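Putative DNA binding protein (Bacteroides thetaiotaomicron VPI-5482, PDB 3HTN) is of uncertain function but binds metal ions and may also bind DNA. Local coordinates at residues V20-N23 against N24-I28. Sequence-based numbering, arbitrary orientation. Where two conformers were deposited one is given.
Sequences VSIN and NHTEI
Ile-22 reaches over Ile-28 with its CD1 methyl, which lies 3.5 Å from Ile-28 CG2, the two side chains meeting at about a right angle. This local contact spans a strand-to-helix connection of the PCC domain: strand 17-22 ends, a type II beta turn runs from Asn-23 to Thr-26, and helix 28-39 begins. With CG1 beside its own backbone N (chi1 -62°) and an extended chi2, Ile-22 sends CD1 to Ile-28, while its other branch, CG2, lies 4.0 Å from Thr-26 CB. A beta-branched residue suits this place because its two arms touch both partners at once. The Ile-22 side chain also packs on Ala-31 and Leu-32 of the helix, and that of Ile-28 on Phe-123 of strand 120-127.

His-25 sits third in the turn with the positive phi (61°) that a type II turn needs there, and its exposed ring hydrogen-bonds through NE2 to a bound pentaethylene glycol, probably from the crystallisation liquor. Asn-24 ND2 lies 3.3 Å above one ring face, offset toward the rim. Asn-24 OD1 accepts a bond from Gly-119 N and a weak, bent one from His-25 N, so the amide ties the turn to the connection between strands 107-117 and 120-127. Glu-27, the N-cap residue, bonds the first-turn amides of Val-29 and Lys-30 through its carboxylate. Thr-26 suits the last turn position because its hydroxyl folds back, OG1 beside its own backbone N (chi1 -58°), to lie 3.0 Å from Asn-23 O and 3.1 Å from Asn-24 O.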
loop_
_atom_site.group_PDB
_atom_site.type_symbol
_atom_site.label_atom_id
_atom_site.label_comp_id
_atom_site.label_asym_id
_atom_site.label_seq_id
_atom_site.Cartn_x
_atom_site.Cartn_y
_atom_site.Cartn_z
ATOM N N VAL A 20 4.147 -15.088 -2.688
ATOM C CA VAL A 20 3.102 -15.993 -3.142
ATOM C C VAL A 20 2.629 -15.583 -4.520
ATOM O O VAL A 20 2.255 -14.431 -4.727
ATOM C CB VAL A 20 1.935 -16.013 -2.166
ATOM C CG1 VAL A 20 0.853 -16.988 -2.616
ATOM C CG2 VAL A 20 2.459 -16.351 -0.774
ATOM N N SER A 21 2.698 -16.532 -5.454
ATOM C CA SER A 21 2.216 -16.370 -6.806
ATOM C C SER A 21 0.963 -17.204 -6.964
ATOM O O SER A 21 1.023 -18.424 -7.006
ATOM C CB SER A 21 3.297 -16.764 -7.799
ATOM O OG SER A 21 2.839 -16.552 -9.106
ATOM N N ILE A 22 -0.180 -16.540 -7.022
ATOM C CA ILE A 22 -1.448 -17.248 -7.085
ATOM C C ILE A 22 -1.652 -17.738 -8.518
ATOM O O ILE A 22 -1.219 -17.085 -9.483
ATOM C CB ILE A 22 -2.598 -16.328 -6.583
ATOM C CG1 ILE A 22 -2.350 -15.941 -5.106
ATOM C CG2 ILE A 22 -3.935 -17.021 -6.760
ATOM C CD1 ILE A 22 -3.428 -15.179 -4.444
ATOM N N ASN A 23 -2.253 -18.930 -8.661
ATOM C CA ASN A 23 -2.524 -19.503 -9.970
ATOM C C ASN A 23 -3.530 -18.651 -10.714
ATOM O O ASN A 23 -4.423 -18.055 -10.112
ATOM C CB ASN A 23 -3.087 -20.936 -9.863
ATOM C CG ASN A 23 -2.082 -21.939 -9.341
ATOM O OD1 ASN A 23 -0.925 -21.623 -9.125
ATOM N ND2 ASN A 23 -2.553 -23.164 -9.092
ATOM N N ASN A 24 -3.432 -18.622 -12.029
ATOM C CA ASN A 24 -4.377 -17.872 -12.811
ATOM C C ASN A 24 -5.772 -18.485 -12.658
ATOM O O ASN A 24 -5.928 -19.680 -12.332
ATOM C CB ASN A 24 -3.968 -17.886 -14.275
ATOM C CG ASN A 24 -4.568 -16.747 -15.068
ATOM O OD1 ASN A 24 -5.203 -15.851 -14.510
ATOM N ND2 ASN A 24 -4.380 -16.780 -16.393
ATOM N N HIS A 25 -6.792 -17.665 -12.871
ATOM C CA HIS A 25 -8.191 -18.095 -12.820
ATOM C C HIS A 25 -8.622 -18.631 -11.463
ATOM O O HIS A 25 -9.567 -19.419 -11.368
ATOM C CB HIS A 25 -8.478 -19.153 -13.900
ATOM C CG HIS A 25 -7.977 -18.774 -15.246
ATOM N ND1 HIS A 25 -8.360 -17.611 -15.873
ATOM C CD2 HIS A 25 -7.132 -19.402 -16.092
ATOM C CE1 HIS A 25 -7.780 -17.542 -17.056
ATOM N NE2 HIS A 25 -7.014 -18.608 -17.204
ATOM N N THR A 26 -7.945 -18.189 -10.414
ATOM C CA THR A 26 -8.183 -18.645 -9.066
ATOM C C THR A 26 -8.701 -17.487 -8.236
ATOM O O THR A 26 -8.285 -16.346 -8.459
ATOM C CB THR A 26 -6.860 -19.158 -8.504
ATOM O OG1 THR A 26 -6.391 -20.215 -9.362
ATOM C CG2 THR A 26 -6.994 -19.695 -7.105
ATOM N N GLU A 27 -9.607 -17.771 -7.303
ATOM C CA GLU A 27 -10.152 -16.759 -6.418
ATOM C C GLU A 27 -9.083 -16.468 -5.356
ATOM O O GLU A 27 -8.690 -17.350 -4.578
ATOM C CB GLU A 27 -11.507 -17.190 -5.835
ATOM C CG GLU A 27 -12.318 -16.001 -5.343
ATOM C CD GLU A 27 -11.832 -15.494 -4.030
ATOM O OE1 GLU A 27 -11.934 -16.259 -3.051
ATOM O OE2 GLU A 27 -11.329 -14.371 -3.998
ATOM N N ILE A 28 -8.646 -15.216 -5.339
ATOM C CA ILE A 28 -7.457 -14.800 -4.570
ATOM C C ILE A 28 -7.614 -14.887 -3.051
ATOM O O ILE A 28 -6.670 -15.245 -2.330
ATOM C CB ILE A 28 -7.050 -13.380 -5.007
ATOM C CG1 ILE A 28 -6.550 -13.411 -6.454
ATOM C CG2 ILE A 28 -5.978 -12.773 -4.086
ATOM C CD1 ILE A 28 -6.394 -12.031 -7.093
#